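Local coordinates for putative monooxygenase (PDB 3MCS), which probably acts as a monooxygenase and joins two antibiotic biosynthesis monooxygenase-type domains, members of the dimeric alpha/beta barrel clan, in a single chain, at residues A[29-34]-A[204-209]; A[42-47]-A[58-63]; A[133-138]-A[150-155]. One frame throughout, in Å; residues are numbered along the deposited sequence.

Contact 1: residues A[29-34]-A[204-209]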
# COMPACT_ATOMS: atom_id res chain seq x y z
N ASP A 29 13.67 -6.01 -10.48
CA ASP A 29 13.36 -6.46 -11.83
C ASP A 29 11.85 -6.55 -12.04
O ASP A 29 11.34 -6.10 -13.05
CB ASP A 29 13.97 -7.84 -12.13
CG ASP A 29 15.49 -7.86 -12.12
OD1 ASP A 29 16.09 -6.78 -11.89
OD2 ASP A 29 16.07 -8.96 -12.34
N TYR A 30 11.14 -7.11 -11.08
CA TYR A 30 9.70 -7.32 -11.22
C TYR A 30 8.97 -6.02 -11.37
O TYR A 30 8.12 -5.86 -12.27
CB TYR A 30 9.19 -8.13 -10.03
CG TYR A 30 7.69 -8.29 -9.90
CD1 TYR A 30 6.98 -9.00 -10.81
CD2 TYR A 30 7.02 -7.78 -8.80
CE1 TYR A 30 5.61 -9.16 -10.68
CE2 TYR A 30 5.66 -7.95 -8.64
CZ TYR A 30 4.96 -8.64 -9.59
OH TYR A 30 3.60 -8.83 -9.46
N VAL A 31 9.31 -5.06 -10.52
CA VAL A 31 8.64 -3.75 -10.54
C VAL A 31 8.98 -3.02 -11.84
O VAL A 31 8.08 -2.45 -12.47
CB VAL A 31 8.99 -2.90 -9.28
CG1 VAL A 31 8.47 -1.52 -9.42
CG2 VAL A 31 8.43 -3.55 -8.03
N ASN A 32 10.25 -3.06 -12.24
CA ASN A 32 10.71 -2.38 -13.45
C ASN A 32 10.21 -2.98 -14.76
O ASN A 32 9.95 -2.26 -15.71
CB ASN A 32 12.24 -2.30 -13.51
CG ASN A 32 12.84 -1.30 -12.52
OD1 ASN A 32 12.16 -0.38 -12.04
ND2 ASN A 32 14.12 -1.45 -12.24
N LYS A 33 10.07 -4.30 -14.81
CA LYS A 33 9.63 -4.96 -16.04
C LYS A 33 8.13 -4.86 -16.17
O LYS A 33 7.61 -4.74 -17.27
CB LYS A 33 10.12 -6.42 -16.14
CG LYS A 33 9.74 -7.09 -17.49
CD LYS A 33 10.20 -8.57 -17.60
CE LYS A 33 9.86 -9.19 -18.97
NZ LYS A 33 10.54 -8.52 -20.13
N THR A 34 7.42 -4.87 -15.04
CA THR A 34 5.96 -4.75 -15.06
C THR A 34 5.47 -3.40 -15.56
O THR A 34 4.71 -3.34 -16.53
CB THR A 34 5.35 -5.02 -13.67
OG1 THR A 34 5.56 -6.38 -13.33
CG2 THR A 34 3.86 -4.76 -13.67
N VAL A 204 11.59 1.89 1.80
CA VAL A 204 11.32 1.81 0.36
C VAL A 204 12.36 0.99 -0.43
O VAL A 204 13.54 1.14 -0.23
CB VAL A 204 11.19 3.24 -0.22
CG1 VAL A 204 11.22 3.22 -1.71
CG2 VAL A 204 9.91 3.88 0.26
N LEU A 205 11.91 0.14 -1.35
CA LEU A 205 12.80 -0.70 -2.17
C LEU A 205 12.77 -0.25 -3.64
O LEU A 205 13.78 0.11 -4.19
CB LEU A 205 12.41 -2.16 -2.04
CG LEU A 205 13.52 -3.13 -2.42
CD1 LEU A 205 13.09 -4.53 -2.01
CD2 LEU A 205 13.90 -3.07 -3.91
N LYS A 206 11.60 -0.30 -4.27
CA LYS A 206 11.44 0.21 -5.62
C LYS A 206 9.98 0.61 -5.82
O LYS A 206 9.09 -0.16 -5.50
CB LYS A 206 11.87 -0.81 -6.68
CG LYS A 206 12.08 -0.21 -8.09
CD LYS A 206 13.32 0.71 -8.13
CE LYS A 206 13.47 1.50 -9.47
NZ LYS A 206 12.40 2.55 -9.73
N ILE A 207 9.77 1.83 -6.33
CA ILE A 207 8.44 2.36 -6.64
C ILE A 207 8.38 2.90 -8.06
O ILE A 207 9.24 3.68 -8.48
CB ILE A 207 8.05 3.53 -5.72
CG1 ILE A 207 7.94 3.09 -4.27
CG2 ILE A 207 6.73 4.15 -6.18
CD1 ILE A 207 7.65 4.21 -3.37
N GLU A 208 7.35 2.49 -8.79
CA GLU A 208 7.03 3.00 -10.14
C GLU A 208 5.51 3.13 -10.25
O GLU A 208 4.77 2.22 -9.86
CB GLU A 208 7.56 2.09 -11.25
CG GLU A 208 9.07 2.10 -11.42
CD GLU A 208 9.61 3.42 -11.92
OE1 GLU A 208 8.83 4.21 -12.51
OE2 GLU A 208 10.82 3.67 -11.72
N ASN A 209 5.04 4.26 -10.74
CA ASN A 209 3.61 4.46 -10.94
C ASN A 209 3.33 5.46 -12.06
O ASN A 209 4.21 6.27 -12.43
CB ASN A 209 2.91 4.87 -9.63
CG ASN A 209 3.25 6.29 -9.18
OD1 ASN A 209 4.33 6.83 -9.47
ND2 ASN A 209 2.32 6.90 -8.45
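Val31 and Asn32 of helix 20-37 meet Lys206 and Glu208 near the end of strand 194-209, with the two short axes running nearly parallel, 8° and 8.4 Å apart. Val31 gives up the largest area, through one methyl. Its CG1, set anti to the backbone N (chi1 172°), points at the strand and bridges two residues on the same face of the sheet, lying 4.1 Å from Lys206 CG and 4.1 Å from Glu208 CB. The charged residues therefore offer Val31 their aliphatic portions rather than their ends.

Lys206 crosses Asn32 at about a right angle. The bend of its chain at chi2 brings CE to within 3.4 Å of Asn32 OD1, and a second bend at chi4 turns the amine toward Glu208, two residues further along the strand. There Lys206 NZ makes a salt bridge of 2.8 Å with Glu208 OE2, approaching the anti side of the carboxylate 19° out of its plane. The amine also makes a weak hydrogen bond to Gln109. The same Asn32 oxygen lies 4.0 Å from Glu208 CG.

Backbone bonds to strand 41-49 fix the strand beneath these groups: Leu205 and Lys206 form a classic beta bulge opposite Ala46, and Glu208 pairs with Leu44.

Helix and strand are thus held by methyl-methylene packing of Val31 and by contact of the Asn32 amide oxygen with the lysine methylene, while the lysine and glutamate probably offset each other's charge. Pairing these charges along the strand probably lowers the cost of laying them against the helix in this partly buried contact.

Contact 2: residues A[42-47]-A[58-63]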
# COMPACT_ATOMS: atom_id res chain seq x y z
N LEU A 42 -1.50 0.50 -12.71
CA LEU A 42 -1.50 1.88 -12.22
C LEU A 42 -0.28 2.23 -11.36
O LEU A 42 0.11 3.40 -11.27
CB LEU A 42 -2.78 2.17 -11.44
CG LEU A 42 -4.07 2.25 -12.26
CD1 LEU A 42 -5.29 2.29 -11.33
CD2 LEU A 42 -4.07 3.45 -13.20
N GLY A 43 0.31 1.22 -10.74
CA GLY A 43 1.46 1.41 -9.91
C GLY A 43 1.84 0.18 -9.10
O GLY A 43 1.00 -0.66 -8.78
N LEU A 44 3.14 0.05 -8.82
CA LEU A 44 3.68 -1.03 -7.98
C LEU A 44 4.62 -0.40 -6.96
O LEU A 44 5.38 0.49 -7.30
CB LEU A 44 4.36 -2.15 -8.79
CG LEU A 44 3.36 -3.19 -9.29
CD1 LEU A 44 2.65 -2.68 -10.48
CD2 LEU A 44 4.05 -4.49 -9.62
N PHE A 45 4.53 -0.86 -5.72
CA PHE A 45 5.31 -0.28 -4.65
C PHE A 45 5.92 -1.36 -3.78
O PHE A 45 5.23 -2.01 -3.05
CB PHE A 45 4.37 0.59 -3.82
CG PHE A 45 3.55 1.54 -4.65
CD1 PHE A 45 2.39 1.12 -5.27
CD2 PHE A 45 3.94 2.86 -4.80
CE1 PHE A 45 1.63 1.99 -6.04
CE2 PHE A 45 3.18 3.74 -5.57
CZ PHE A 45 2.02 3.30 -6.19
N ALA A 46 7.23 -1.57 -3.89
CA ALA A 46 7.92 -2.56 -3.07
C ALA A 46 8.61 -1.87 -1.90
O ALA A 46 9.35 -0.92 -2.10
CB ALA A 46 8.93 -3.31 -3.90
N ALA A 47 8.35 -2.36 -0.69
CA ALA A 47 8.94 -1.84 0.53
C ALA A 47 9.34 -3.00 1.43
O ALA A 47 9.03 -4.15 1.13
CB ALA A 47 7.96 -0.95 1.25
N ILE A 58 4.52 -5.60 -0.98
CA ILE A 58 4.41 -5.11 -2.33
C ILE A 58 2.95 -4.72 -2.51
O ILE A 58 2.07 -5.55 -2.37
CB ILE A 58 4.83 -6.16 -3.39
CG1 ILE A 58 6.21 -6.73 -3.10
CG2 ILE A 58 4.85 -5.55 -4.76
CD1 ILE A 58 6.69 -7.75 -4.15
N VAL A 59 2.71 -3.44 -2.73
CA VAL A 59 1.39 -2.91 -2.99
C VAL A 59 1.27 -2.85 -4.51
O VAL A 59 2.10 -2.25 -5.15
CB VAL A 59 1.23 -1.52 -2.38
CG1 VAL A 59 -0.16 -0.93 -2.67
CG2 VAL A 59 1.48 -1.60 -0.89
N GLU A 60 0.26 -3.50 -5.07
CA GLU A 60 0.05 -3.58 -6.50
C GLU A 60 -1.35 -3.06 -6.81
O GLU A 60 -2.31 -3.48 -6.18
CB GLU A 60 0.19 -5.02 -6.99
CG GLU A 60 1.58 -5.68 -6.80
CD GLU A 60 1.73 -7.11 -7.44
OE1 GLU A 60 0.82 -7.66 -8.08
OE2 GLU A 60 2.78 -7.72 -7.31
N ILE A 61 -1.47 -2.15 -7.79
CA ILE A 61 -2.76 -1.55 -8.15
C ILE A 61 -2.96 -1.52 -9.65
O ILE A 61 -2.10 -1.08 -10.41
CB ILE A 61 -2.96 -0.15 -7.52
CG1 ILE A 61 -4.40 0.34 -7.74
CG2 ILE A 61 -1.90 0.82 -8.01
CD1 ILE A 61 -4.74 1.60 -6.93
N TYR A 62 -4.12 -2.03 -10.06
CA TYR A 62 -4.47 -2.17 -11.48
C TYR A 62 -5.80 -1.51 -11.80
O TYR A 62 -6.64 -1.28 -10.94
CB TYR A 62 -4.50 -3.64 -11.86
CG TYR A 62 -3.23 -4.36 -11.53
CD1 TYR A 62 -3.02 -4.89 -10.28
CD2 TYR A 62 -2.23 -4.50 -12.47
CE1 TYR A 62 -1.85 -5.55 -9.97
CE2 TYR A 62 -1.05 -5.17 -12.17
CZ TYR A 62 -0.87 -5.69 -10.91
OH TYR A 62 0.28 -6.36 -10.57
N ASN A 63 -6.00 -1.25 -13.08
CA ASN A 63 -7.15 -0.52 -13.49
C ASN A 63 -8.42 -1.35 -13.40
O ASN A 63 -9.48 -0.80 -13.11
CB ASN A 63 -6.91 0.02 -14.91
CG ASN A 63 -7.44 1.43 -15.10
OD1 ASN A 63 -8.53 1.78 -14.64
ND2 ASN A 63 -6.66 2.25 -15.79
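Phe45 and Val59 face each other on one side of an antiparallel strand pair, with Ile61 next along the same face; Leu44 and Glu60, and Ala46 and Ile58, occupy the other. Phe45 and Val59 form a hydrogen-bonded pair, joined by Phe45 N to Val59 O and by Val59 N to Phe45 O, both 2.9 Å. With chi1 at -50°, the Phe45 ring leans along the strand so that its edge, not its face, meets the neighbour: Val59 O lies in the ring plane, 3.4 Å from CD1. Farther along the same ring, CE1 comes within 4.2 Å of Ile61 CG2. The far end of the ring passes over Gly43, where the lack of a side chain makes room. The ring also meets Phe165 edge-to-face.

On the reverse side Leu44 lies obliquely across Glu60, its CD2 3.9 Å from Glu60 CG. The glutamate chain extends past this methyl, and its OE2 is hydrogen-bonded to Tyr30 OH of helix 20-37, which packs over this face.

Near the end of the pair the register slips. Leu42 and Gly43 both face Ile61 in a classic beta bulge: Leu42 N bonds to Ile61 O at 2.9 Å, whereas Gly43 N reaches that oxygen only weakly. Ile61 N returns a bond of 3.0 Å to Gly43 O. The side chain of Leu42, within the bulge, extends along the partner strand, its CD1 3.8 Å from Tyr62 O.

Strands 41-49 and 55-62 form the central beta hairpin of a ferredoxin-like beta-alpha-beta-beta-alpha-beta unit. Helix 20-37 packs on the Leu44 face, and the Phe45 face turns toward the inside of the curled sheet, as in dimeric alpha/beta barrel proteins.

Contact 3: residues A[133-138]-A[150-155]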
# COMPACT_ATOMS: atom_id res chain seq x y z
N ILE A 133 -15.38 9.19 8.84
CA ILE A 133 -14.31 9.93 9.51
C ILE A 133 -12.96 9.73 8.83
O ILE A 133 -12.30 10.69 8.44
CB ILE A 133 -14.21 9.56 11.01
CG1 ILE A 133 -15.47 10.05 11.77
CG2 ILE A 133 -12.97 10.18 11.60
CD1 ILE A 133 -15.58 9.63 13.25
N ILE A 134 -12.55 8.48 8.65
CA ILE A 134 -11.25 8.23 8.06
C ILE A 134 -11.20 8.73 6.63
O ILE A 134 -10.18 9.26 6.21
CB ILE A 134 -10.83 6.73 8.15
CG1 ILE A 134 -9.35 6.59 7.79
CG2 ILE A 134 -11.73 5.82 7.27
CD1 ILE A 134 -8.78 5.22 8.05
N LYS A 135 -12.30 8.58 5.88
CA LYS A 135 -12.32 9.06 4.49
C LYS A 135 -11.90 10.52 4.43
O LYS A 135 -11.06 10.87 3.62
CB LYS A 135 -13.69 8.87 3.83
CG LYS A 135 -14.04 7.44 3.35
CD LYS A 135 -15.53 7.39 2.97
CE LYS A 135 -16.00 6.02 2.54
NZ LYS A 135 -17.47 6.05 2.31
N ASN A 136 -12.48 11.34 5.31
CA ASN A 136 -12.21 12.78 5.38
C ASN A 136 -10.75 13.06 5.73
O ASN A 136 -10.10 13.87 5.07
CB ASN A 136 -13.10 13.47 6.43
CG ASN A 136 -14.57 13.46 6.05
OD1 ASN A 136 -14.95 13.76 4.92
ND2 ASN A 136 -15.42 13.16 7.03
N ILE A 137 -10.26 12.39 6.77
CA ILE A 137 -8.89 12.56 7.19
C ILE A 137 -7.90 12.20 6.11
O ILE A 137 -6.92 12.92 5.91
CB ILE A 137 -8.56 11.71 8.44
CG1 ILE A 137 -9.24 12.31 9.68
CG2 ILE A 137 -7.06 11.63 8.66
CD1 ILE A 137 -8.78 13.75 10.04
N VAL A 138 -8.13 11.11 5.40
CA VAL A 138 -7.21 10.70 4.35
C VAL A 138 -7.21 11.73 3.22
O VAL A 138 -6.15 11.99 2.66
CB VAL A 138 -7.54 9.31 3.82
CG1 VAL A 138 -6.59 8.94 2.70
CG2 VAL A 138 -7.45 8.31 4.93
N VAL A 150 -2.01 8.30 -1.18
CA VAL A 150 -2.83 7.74 -0.13
C VAL A 150 -3.79 6.72 -0.76
O VAL A 150 -4.59 7.09 -1.62
CB VAL A 150 -3.65 8.80 0.69
CG1 VAL A 150 -2.72 9.74 1.41
CG2 VAL A 150 -4.61 9.60 -0.20
N TYR A 151 -3.65 5.44 -0.41
CA TYR A 151 -4.61 4.44 -0.85
C TYR A 151 -5.34 3.94 0.39
O TYR A 151 -4.70 3.41 1.31
CB TYR A 151 -3.98 3.25 -1.59
CG TYR A 151 -3.22 3.54 -2.88
CD1 TYR A 151 -3.44 4.70 -3.64
CD2 TYR A 151 -2.35 2.59 -3.39
CE1 TYR A 151 -2.74 4.94 -4.82
CE2 TYR A 151 -1.66 2.80 -4.57
CZ TYR A 151 -1.86 3.97 -5.30
OH TYR A 151 -1.17 4.17 -6.48
N LEU A 152 -6.65 4.10 0.43
CA LEU A 152 -7.47 3.70 1.57
C LEU A 152 -8.56 2.76 1.11
O LEU A 152 -9.32 3.06 0.18
CB LEU A 152 -8.14 4.93 2.20
CG LEU A 152 -9.12 4.67 3.36
CD1 LEU A 152 -8.41 4.13 4.60
CD2 LEU A 152 -9.85 5.93 3.69
N GLY A 153 -8.66 1.62 1.78
CA GLY A 153 -9.69 0.64 1.44
C GLY A 153 -9.98 -0.36 2.54
O GLY A 153 -9.35 -0.31 3.59
N THR A 154 -10.93 -1.25 2.28
CA THR A 154 -11.33 -2.25 3.25
C THR A 154 -11.05 -3.65 2.71
O THR A 154 -11.20 -3.91 1.52
CB THR A 154 -12.81 -2.07 3.63
OG1 THR A 154 -13.64 -2.15 2.46
CG2 THR A 154 -13.02 -0.70 4.29
N ASP A 155 -10.62 -4.54 3.57
CA ASP A 155 -10.30 -5.88 3.15
C ASP A 155 -11.59 -6.57 2.65
O ASP A 155 -12.67 -6.41 3.25
CB ASP A 155 -9.62 -6.63 4.29
CG ASP A 155 -9.03 -7.96 3.85
OD1 ASP A 155 -9.71 -8.71 3.13
OD2 ASP A 155 -7.87 -8.26 4.23
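Leu152 meets Ile134 and Val138 of helix 127-143 with its two methyls. Leu152 CD1 lies 3.6 Å from Ile134 CD1, while Leu152 CD2 lies between Val138 CG2, at 3.6 Å, and the CG2 branch of Ile134, at 4.0 Å, so the forked end of the leucine fits against side chains one helical turn apart. Its chi1 of 176° sends CG away from the backbone N and out toward the helix. Ile134 is straight through chi2 and reaches the strand with its terminal CD1.

The second methyl of Val138 serves another residue. Its CG1 is 3.6 Å from Val150 CB and equally near Val150 CG2, the two valines sliding past each other in opposite directions. Val138 thus straddles Val150 and Leu152, alternate residues on one face of the strand. At the margin, the backbone of Lys135 passes over Leu152, with CA 4.1 Å from CD2.

A second shell flanks these groups. Trp162 touches both Ile134 and Leu152, and Leu164 adds to the packing around the leucine; both belong to strand 161-168. Thr141 and Phe142, farther along the helix, pack on Val150. Backbone bonds from Val150 and Leu152 tie one edge of strand 147-155 to strand 91-104, and strand 161-168 pairs along the other edge. Tyr151 points away from the helix, its hydroxyl bonded to Asp104.

With the two short axes nearly antiparallel and 9.9 Å apart, the methyls of branched side chains meet between helix and sheet. The contact is wholly apolar, so its hold probably rests on apolar packing and exclusion of water rather than on any directed bond.

Overall arrangement
All three contacts reach one curled antiparallel sheet. Contact 1 closes the longest loop of chain, and contacts 2 and 3 lie within it in series, one in each of the two sequence-family regions. Contacts 1 and 2 adjoin, their centres 8 Å apart: strands 41-49 and 194-209 are neighbours, and helix 20-37 directly precedes strand 41-49. Contact 3 is about 17 Å from contact 2, centre to centre, where Phe45 and Ile61 still touch Tyr151; it lies 24 Å from contact 1, across the chain's middle. Late strand 194-209 beside early strand 41-49, and strand 91-104 beside 147-155, join two ferredoxin-like halves, so one chain probably builds the barrel that relatives form as dimers.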